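Local coordinates for protein retinol dehydratase (Spodoptera frugiperda, PDB 1FMJ) that probably converts retinol to anhydroretinol by dehydration, using a sulfotransferase fold that binds adenosine-3'-5'-diphosphate and retinol, at residues R185-H196 against R312-F323. Residues are numbered along the deposited sequence; the frame is centred on the assembly and turned at random.
Sequences RDPRDVAVSSFH and RKGKAGCWRDYF. With HG (mercury (II) ion), chain E; A3P (adenosine-3'-5'-diphosphate), chain G.
One end of this contact helps form the 3'-phosphate site of the sulfotransferase fold, where S193 touches R312, R185 touches K315, and R185 and S193 bind the phosphate together with R312, K313 and G314. R185 NH2 donates to A3P O3P (2.8 Å) and weakly to the carbonyl O of K315. S193 OG and R312 NE both donate to A3P O1P. The backbone N atoms of K313 and G314 share A3P O2P, so all three non-ester oxygens of the 3'-phosphate are held. The bend of R312 at chi3 (64°) and a chi4 of 83° bring its guanidinium almost parallel to the H196 ring, with CZ 3.4 Å from H196 CD2. H196 NE2 and Y322 OH share a hydrogen bond of 2.9 Å, and H196 ND1 pairs with E308. V192 CG1 sits over the centre of the Y322 ring. Further along, the D189 carboxylate takes G317 N on OD2 (2.8 Å) and W319 N on OD1 (2.9 Å), holding the start of the 3-10 segment 318-321. The R188 guanidinium lies flat on W319, planes 15° apart, with NH1 3.3 Å from W319 CZ2. Its NE and NH2 grip both oxygens of D186, the helix N-cap. With alanine at R188, the outer part of this indole face would probably lose its cover and the D186 carboxylate its salt-bridge mate. Helix 187-200 follows strand 179-184 of the parallel sheet; helix 325-338 flanks R188, and F210 and W214 of helix 210-218 pack on F323.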
ATOM      1  N   ARG A 185       1.987  10.622   1.458  1.00 17.14           N
ATOM      2  CA  ARG A 185       2.385  11.305   0.237  1.00 17.40           C
ATOM      3  C   ARG A 185       1.232  12.199  -0.199  1.00 16.96           C
ATOM      4  O   ARG A 185       0.074  11.899   0.084  1.00 17.36           O
ATOM      5  CB  ARG A 185       2.670  10.258  -0.846  1.00 16.91           C
ATOM      6  CG  ARG A 185       3.202  10.806  -2.166  1.00 15.43           C
ATOM      7  CD  ARG A 185       3.312   9.690  -3.201  1.00 15.31           C
ATOM      8  NE  ARG A 185       3.894  10.177  -4.449  1.00 14.63           N
ATOM      9  CZ  ARG A 185       4.036   9.451  -5.553  1.00 16.26           C
ATOM     10  NH1 ARG A 185       3.638   8.179  -5.585  1.00 12.63           N
ATOM     11  NH2 ARG A 185       4.586  10.004  -6.628  1.00 15.56           N
ATOM     12  N   ASP A 186       1.550  13.297  -0.878  1.00 17.88           N
ATOM     13  CA  ASP A 186       0.528  14.225  -1.366  1.00 17.89           C
ATOM     14  C   ASP A 186      -0.575  13.358  -1.971  1.00 17.87           C
ATOM     15  O   ASP A 186      -0.303  12.546  -2.847  1.00 19.57           O
ATOM     16  CB  ASP A 186       1.130  15.125  -2.446  1.00 18.28           C
ATOM     17  CG  ASP A 186       0.195  16.232  -2.884  1.00 19.12           C
ATOM     18  OD1 ASP A 186      -0.997  15.964  -3.159  1.00 17.62           O
ATOM     19  OD2 ASP A 186       0.670  17.382  -2.953  1.00 21.39           O
ATOM     20  N   PRO A 187      -1.830  13.532  -1.522  1.00 19.21           N
ATOM     21  CA  PRO A 187      -2.994  12.771  -1.994  1.00 18.69           C
ATOM     22  C   PRO A 187      -3.215  12.813  -3.509  1.00 19.44           C
ATOM     23  O   PRO A 187      -3.691  11.845  -4.110  1.00 18.85           O
ATOM     24  CB  PRO A 187      -4.168  13.417  -1.252  1.00 19.78           C
ATOM     25  CG  PRO A 187      -3.548  14.131  -0.114  1.00 19.28           C
ATOM     26  CD  PRO A 187      -2.254  14.633  -0.641  1.00 18.25           C
ATOM     27  N   ARG A 188      -2.890  13.942  -4.121  1.00 19.59           N
ATOM     28  CA  ARG A 188      -3.093  14.091  -5.554  1.00 19.92           C
ATOM     29  C   ARG A 188      -2.196  13.178  -6.386  1.00 19.50           C
ATOM     30  O   ARG A 188      -2.652  12.602  -7.375  1.00 20.39           O
ATOM     31  CB  ARG A 188      -2.937  15.561  -5.934  1.00 19.60           C
ATOM     32  CG  ARG A 188      -4.062  16.401  -5.338  1.00 20.18           C
ATOM     33  CD  ARG A 188      -3.735  17.875  -5.309  1.00 19.66           C
ATOM     34  NE  ARG A 188      -2.565  18.140  -4.492  1.00 20.70           N
ATOM     35  CZ  ARG A 188      -2.149  19.355  -4.162  1.00 20.85           C
ATOM     36  NH1 ARG A 188      -2.814  20.418  -4.586  1.00 19.11           N
ATOM     37  NH2 ARG A 188      -1.068  19.501  -3.409  1.00 21.95           N
ATOM     38  N   ASP A 189      -0.939  13.029  -5.976  1.00 19.83           N
ATOM     39  CA  ASP A 189      -0.002  12.145  -6.669  1.00 19.14           C
ATOM     40  C   ASP A 189      -0.321  10.683  -6.343  1.00 18.80           C
ATOM     41  O   ASP A 189      -0.060   9.782  -7.138  1.00 17.21           O
ATOM     42  CB  ASP A 189       1.441  12.448  -6.252  1.00 18.52           C
ATOM     43  CG  ASP A 189       1.939  13.759  -6.802  1.00 21.05           C
ATOM     44  OD1 ASP A 189       1.557  14.093  -7.946  1.00 18.68           O
ATOM     45  OD2 ASP A 189       2.730  14.443  -6.106  1.00 20.25           O
ATOM     46  N   VAL A 190      -0.848  10.459  -5.144  1.00 18.69           N
ATOM     47  CA  VAL A 190      -1.245   9.128  -4.708  1.00 17.43           C
ATOM     48  C   VAL A 190      -2.393   8.675  -5.613  1.00 18.44           C
ATOM     49  O   VAL A 190      -2.459   7.515  -6.032  1.00 17.32           O
ATOM     50  CB  VAL A 190      -1.747   9.148  -3.227  1.00 17.74           C
ATOM     51  CG1 VAL A 190      -2.397   7.829  -2.877  1.00 16.85           C
ATOM     52  CG2 VAL A 190      -0.585   9.417  -2.274  1.00 15.50           C
ATOM     53  N   ALA A 191      -3.300   9.601  -5.908  1.00 18.47           N
ATOM     54  CA  ALA A 191      -4.449   9.302  -6.757  1.00 18.48           C
ATOM     55  C   ALA A 191      -3.957   8.919  -8.152  1.00 17.34           C
ATOM     56  O   ALA A 191      -4.402   7.924  -8.719  1.00 17.13           O
ATOM     57  CB  ALA A 191      -5.377  10.509  -6.836  1.00 18.15           C
ATOM     58  N   VAL A 192      -3.033   9.706  -8.696  1.00 16.75           N
ATOM     59  CA  VAL A 192      -2.474   9.414 -10.020  1.00 15.60           C
ATOM     60  C   VAL A 192      -1.754   8.062  -9.996  1.00 14.93           C
ATOM     61  O   VAL A 192      -1.944   7.236 -10.883  1.00 14.41           O
ATOM     62  CB  VAL A 192      -1.477  10.508 -10.479  1.00 13.88           C
ATOM     63  CG1 VAL A 192      -0.758  10.071 -11.772  1.00 15.74           C
ATOM     64  CG2 VAL A 192      -2.217  11.791 -10.741  1.00 16.47           C
ATOM     65  N   SER A 193      -0.943   7.823  -8.974  1.00 16.82           N
ATOM     66  CA  SER A 193      -0.227   6.554  -8.909  1.00 17.33           C
ATOM     67  C   SER A 193      -1.185   5.385  -8.686  1.00 18.22           C
ATOM     68  O   SER A 193      -0.962   4.285  -9.197  1.00 18.24           O
ATOM     69  CB  SER A 193       0.834   6.567  -7.806  1.00 18.14           C
ATOM     70  OG  SER A 193       1.595   5.364  -7.840  1.00 17.62           O
ATOM     71  N   SER A 194      -2.245   5.622  -7.919  1.00 17.76           N
ATOM     72  CA  SER A 194      -3.223   4.579  -7.653  1.00 17.10           C
ATOM     73  C   SER A 194      -4.006   4.288  -8.931  1.00 17.17           C
ATOM     74  O   SER A 194      -4.386   3.153  -9.192  1.00 16.65           O
ATOM     75  CB  SER A 194      -4.168   5.009  -6.528  1.00 17.65           C
ATOM     76  OG  SER A 194      -3.477   5.079  -5.290  1.00 17.89           O
ATOM     77  N   PHE A 195      -4.240   5.326  -9.730  1.00 16.78           N
ATOM     78  CA  PHE A 195      -4.956   5.165 -10.986  1.00 16.34           C
ATOM     79  C   PHE A 195      -4.180   4.177 -11.861  1.00 16.50           C
ATOM     80  O   PHE A 195      -4.737   3.184 -12.318  1.00 17.27           O
ATOM     81  CB  PHE A 195      -5.082   6.521 -11.696  1.00 16.49           C
ATOM     82  CG  PHE A 195      -5.506   6.425 -13.148  1.00 16.18           C
ATOM     83  CD1 PHE A 195      -6.787   6.007 -13.497  1.00 14.65           C
ATOM     84  CD2 PHE A 195      -4.622   6.783 -14.163  1.00 16.01           C
ATOM     85  CE1 PHE A 195      -7.183   5.952 -14.841  1.00 17.63           C
ATOM     86  CE2 PHE A 195      -5.008   6.732 -15.507  1.00 15.94           C
ATOM     87  CZ  PHE A 195      -6.292   6.317 -15.843  1.00 14.84           C
ATOM     88  N   HIS A 196      -2.893   4.456 -12.070  1.00 16.40           N
ATOM     89  CA  HIS A 196      -2.029   3.614 -12.892  1.00 17.52           C
ATOM     90  C   HIS A 196      -1.864   2.213 -12.364  1.00 17.80           C
ATOM     91  O   HIS A 196      -1.760   1.257 -13.136  1.00 19.51           O
ATOM     92  CB  HIS A 196      -0.653   4.250 -13.036  1.00 17.19           C
ATOM     93  CG  HIS A 196      -0.606   5.341 -14.052  1.00 17.60           C
ATOM     94  ND1 HIS A 196      -0.642   5.093 -15.408  1.00 17.66           N
ATOM     95  CD2 HIS A 196      -0.545   6.686 -13.915  1.00 16.88           C
ATOM     96  CE1 HIS A 196      -0.603   6.240 -16.061  1.00 19.33           C
ATOM     97  NE2 HIS A 196      -0.545   7.222 -15.178  1.00 18.69           N
ATOM     98  N   ARG A 312       6.889   3.072 -11.483  1.00 20.68           N
ATOM     99  CA  ARG A 312       6.533   3.888 -12.641  1.00 21.53           C
ATOM    100  C   ARG A 312       7.314   5.152 -13.000  1.00 22.73           C
ATOM    101  O   ARG A 312       8.122   5.131 -13.933  1.00 22.55           O
ATOM    102  CB  ARG A 312       5.043   4.221 -12.509  1.00 22.66           C
ATOM    103  CG  ARG A 312       4.330   4.742 -13.752  1.00 22.91           C
ATOM    104  CD  ARG A 312       2.846   4.928 -13.438  1.00 22.95           C
ATOM    105  NE  ARG A 312       2.650   5.950 -12.408  1.00 22.88           N
ATOM    106  CZ  ARG A 312       2.611   7.258 -12.645  1.00 21.51           C
ATOM    107  NH1 ARG A 312       2.742   7.709 -13.886  1.00 22.08           N
ATOM    108  NH2 ARG A 312       2.467   8.117 -11.642  1.00 20.48           N
ATOM    109  N   LYS A 313       7.061   6.242 -12.273  1.00 23.08           N
ATOM    110  CA  LYS A 313       7.694   7.538 -12.529  1.00 23.11           C
ATOM    111  C   LYS A 313       8.679   8.000 -11.456  1.00 22.28           C
ATOM    112  O   LYS A 313       9.810   8.361 -11.764  1.00 21.67           O
ATOM    113  CB  LYS A 313       6.608   8.601 -12.699  1.00 26.12           C
ATOM    114  CG  LYS A 313       6.392   9.099 -14.119  1.00 30.65           C
ATOM    115  CD  LYS A 313       7.378  10.199 -14.475  1.00 33.09           C
ATOM    116  CE  LYS A 313       6.975  10.935 -15.749  1.00 34.94           C
ATOM    117  NZ  LYS A 313       6.994  10.070 -16.975  1.00 35.98           N
ATOM    118  N   GLY A 314       8.234   8.027 -10.203  1.00 21.27           N
ATOM    119  CA  GLY A 314       9.099   8.434  -9.111  1.00 21.10           C
ATOM    120  C   GLY A 314       9.215   9.928  -8.845  1.00 21.19           C
ATOM    121  O   GLY A 314      10.125  10.364  -8.148  1.00 21.69           O
ATOM    122  N   LYS A 315       8.294  10.722  -9.376  1.00 21.13           N
ATOM    123  CA  LYS A 315       8.363  12.162  -9.169  1.00 21.78           C
ATOM    124  C   LYS A 315       7.296  12.641  -8.206  1.00 21.98           C
ATOM    125  O   LYS A 315       6.362  11.913  -7.871  1.00 22.95           O
ATOM    126  CB  LYS A 315       8.172  12.909 -10.495  1.00 22.38           C
ATOM    127  CG  LYS A 315       8.970  12.367 -11.664  1.00 24.96           C
ATOM    128  CD  LYS A 315      10.467  12.463 -11.429  1.00 25.33           C
ATOM    129  CE  LYS A 315      11.236  12.015 -12.668  1.00 26.75           C
ATOM    130  NZ  LYS A 315      12.703  12.003 -12.424  1.00 28.56           N
ATOM    131  N   ALA A 316       7.444  13.881  -7.767  1.00 21.66           N
ATOM    132  CA  ALA A 316       6.480  14.501  -6.882  1.00 22.06           C
ATOM    133  C   ALA A 316       5.949  15.697  -7.661  1.00 22.80           C
ATOM    134  O   ALA A 316       6.716  16.386  -8.332  1.00 22.90           O
ATOM    135  CB  ALA A 316       7.157  14.958  -5.609  1.00 21.99           C
ATOM    136  N   GLY A 317       4.642  15.929  -7.594  1.00 23.07           N
ATOM    137  CA  GLY A 317       4.058  17.056  -8.303  1.00 23.98           C
ATOM    138  C   GLY A 317       3.535  16.788  -9.706  1.00 24.65           C
ATOM    139  O   GLY A 317       3.069  17.713 -10.381  1.00 25.13           O
ATOM    140  N   CYS A 318       3.590  15.538 -10.158  1.00 23.95           N
ATOM    141  CA  CYS A 318       3.108  15.222 -11.500  1.00 24.25           C
ATOM    142  C   CYS A 318       1.589  15.297 -11.593  1.00 22.93           C
ATOM    143  O   CYS A 318       1.029  15.256 -12.690  1.00 22.01           O
ATOM    144  CB  CYS A 318       3.576  13.833 -11.929  1.00 24.44           C
ATOM    145  SG  CYS A 318       5.367  13.689 -12.159  1.00 32.05           S
ATOM    146  N   TRP A 319       0.922  15.403 -10.445  1.00 22.05           N
ATOM    147  CA  TRP A 319      -0.529  15.480 -10.446  1.00 22.49           C
ATOM    148  C   TRP A 319      -1.003  16.657 -11.305  1.00 22.50           C
ATOM    149  O   TRP A 319      -2.105  16.628 -11.856  1.00 21.91           O
ATOM    150  CB  TRP A 319      -1.076  15.630  -9.024  1.00 22.85           C
ATOM    151  CG  TRP A 319      -0.682  16.909  -8.352  1.00 23.35           C
ATOM    152  CD1 TRP A 319       0.442  17.133  -7.603  1.00 21.85           C
ATOM    153  CD2 TRP A 319      -1.405  18.146  -8.372  1.00 22.84           C
ATOM    154  NE1 TRP A 319       0.459  18.430  -7.153  1.00 22.08           N
ATOM    155  CE2 TRP A 319      -0.661  19.076  -7.609  1.00 22.89           C
ATOM    156  CE3 TRP A 319      -2.607  18.561  -8.962  1.00 23.54           C
ATOM    157  CZ2 TRP A 319      -1.084  20.400  -7.416  1.00 23.86           C
ATOM    158  CZ3 TRP A 319      -3.028  19.880  -8.769  1.00 23.12           C
ATOM    159  CH2 TRP A 319      -2.265  20.782  -8.000  1.00 23.04           C
ATOM    160  N   ARG A 320      -0.165  17.680 -11.431  1.00 23.09           N
ATOM    161  CA  ARG A 320      -0.524  18.851 -12.233  1.00 26.12           C
ATOM    162  C   ARG A 320      -0.774  18.513 -13.708  1.00 26.32           C
ATOM    163  O   ARG A 320      -1.458  19.262 -14.418  1.00 25.56           O
ATOM    164  CB  ARG A 320       0.562  19.924 -12.119  1.00 28.50           C
ATOM    165  CG  ARG A 320       0.671  20.538 -10.723  1.00 32.32           C
ATOM    166  CD  ARG A 320       1.531  21.786 -10.736  1.00 33.68           C
ATOM    167  NE  ARG A 320       1.530  22.498  -9.457  1.00 37.32           N
ATOM    168  CZ  ARG A 320       0.475  23.119  -8.933  1.00 38.61           C
ATOM    169  NH1 ARG A 320      -0.692  23.121  -9.567  1.00 39.92           N
ATOM    170  NH2 ARG A 320       0.591  23.770  -7.782  1.00 38.88           N
ATOM    171  N   ASP A 321      -0.224  17.390 -14.166  1.00 26.46           N
ATOM    172  CA  ASP A 321      -0.415  16.960 -15.552  1.00 28.02           C
ATOM    173  C   ASP A 321      -1.691  16.156 -15.712  1.00 26.82           C
ATOM    174  O   ASP A 321      -2.064  15.811 -16.832  1.00 28.37           O
ATOM    175  CB  ASP A 321       0.746  16.089 -16.033  1.00 29.55           C
ATOM    176  CG  ASP A 321       2.054  16.833 -16.085  1.00 32.75           C
ATOM    177  OD1 ASP A 321       2.077  17.936 -16.667  1.00 34.49           O
ATOM    178  OD2 ASP A 321       3.063  16.312 -15.552  1.00 33.19           O
ATOM    179  N   TYR A 322      -2.364  15.867 -14.599  1.00 25.24           N
ATOM    180  CA  TYR A 322      -3.589  15.071 -14.619  1.00 23.81           C
ATOM    181  C   TYR A 322      -4.856  15.773 -14.141  1.00 23.80           C
ATOM    182  O   TYR A 322      -5.958  15.300 -14.399  1.00 24.18           O
ATOM    183  CB  TYR A 322      -3.411  13.807 -13.775  1.00 22.64           C
ATOM    184  CG  TYR A 322      -2.435  12.798 -14.320  1.00 21.05           C
ATOM    185  CD1 TYR A 322      -1.064  12.998 -14.218  1.00 19.65           C
ATOM    186  CD2 TYR A 322      -2.890  11.620 -14.913  1.00 20.17           C
ATOM    187  CE1 TYR A 322      -0.163  12.045 -14.687  1.00 20.44           C
ATOM    188  CE2 TYR A 322      -2.005  10.667 -15.388  1.00 18.85           C
ATOM    189  CZ  TYR A 322      -0.641  10.878 -15.272  1.00 19.95           C
ATOM    190  OH  TYR A 322       0.240   9.922 -15.734  1.00 18.23           O
ATOM    191  N   PHE A 323      -4.703  16.880 -13.424  1.00 24.29           N
ATOM    192  CA  PHE A 323      -5.850  17.623 -12.912  1.00 24.52           C
ATOM    193  C   PHE A 323      -6.105  18.892 -13.719  1.00 25.60           C
ATOM    194  O   PHE A 323      -5.194  19.704 -13.917  1.00 26.00           O
ATOM    195  CB  PHE A 323      -5.614  18.030 -11.458  1.00 24.45           C
ATOM    196  CG  PHE A 323      -5.573  16.883 -10.497  1.00 24.62           C
ATOM    197  CD1 PHE A 323      -4.632  15.870 -10.636  1.00 23.56           C
ATOM    198  CD2 PHE A 323      -6.461  16.834  -9.425  1.00 23.57           C
ATOM    199  CE1 PHE A 323      -4.570  14.822  -9.719  1.00 23.93           C
ATOM    200  CE2 PHE A 323      -6.410  15.793  -8.506  1.00 24.11           C
ATOM    201  CZ  PHE A 323      -5.460  14.783  -8.652  1.00 23.89           C
TER
HETATM  202 HG    HG E 453       5.855  15.578 -13.955  0.50113.10          HG
HETATM  203  P1  A3P G 400       4.605   6.847  -8.996  1.00 19.06           P
HETATM  204  O1P A3P G 400       3.431   6.104  -9.486  1.00 16.83           O
HETATM  205  O2P A3P G 400       5.770   6.670  -9.888  1.00 17.81           O
HETATM  206  O3P A3P G 400       4.290   8.278  -8.867  1.00 18.66           O
HETATM  207  P2  A3P G 400       4.186   2.078  -3.113  1.00 21.28           P
HETATM  208  O4P A3P G 400       5.446   1.324  -3.017  1.00 20.76           O
HETATM  209  O5P A3P G 400       3.694   2.447  -1.768  1.00 21.66           O
HETATM  210  O6P A3P G 400       3.171   1.273  -3.851  1.00 21.62           O
HETATM  211  O5' A3P G 400       4.449   3.411  -3.918  1.00 19.11           O
HETATM  212  C5' A3P G 400       4.906   3.396  -5.260  1.00 18.13           C
HETATM  213  C4' A3P G 400       5.346   4.794  -5.707  1.00 18.27           C
HETATM  214  O4' A3P G 400       6.733   4.976  -5.302  1.00 18.03           O
HETATM  215  C3' A3P G 400       5.343   4.952  -7.228  1.00 19.24           C
HETATM  216  O3' A3P G 400       4.986   6.317  -7.547  1.00 17.53           O
HETATM  217  C2' A3P G 400       6.752   4.516  -7.574  1.00 19.22           C
HETATM  218  O2' A3P G 400       7.227   4.764  -8.893  1.00 20.35           O
HETATM  219  C1' A3P G 400       7.530   5.212  -6.467  1.00 19.09           C
HETATM  220  N9  A3P G 400       8.876   4.655  -6.284  1.00 18.07           N
HETATM  221  C8  A3P G 400       9.276   3.332  -6.173  1.00 18.71           C
HETATM  222  N7  A3P G 400      10.560   3.156  -6.013  1.00 19.54           N
HETATM  223  C5  A3P G 400      11.066   4.448  -6.014  1.00 19.40           C
HETATM  224  C6  A3P G 400      12.393   4.989  -5.882  1.00 20.30           C
HETATM  225  N6  A3P G 400      13.479   4.229  -5.715  1.00 19.88           N
HETATM  226  N1  A3P G 400      12.548   6.373  -5.927  1.00 19.18           N
HETATM  227  C2  A3P G 400      11.458   7.190  -6.096  1.00 20.75           C
HETATM  228  N3  A3P G 400      10.154   6.796  -6.234  1.00 17.53           N
HETATM  229  C4  A3P G 400      10.030   5.404  -6.184  1.00 18.88           C
HETATM  230  O   HOH W   1       1.454   3.756 -10.471  1.00 22.23           O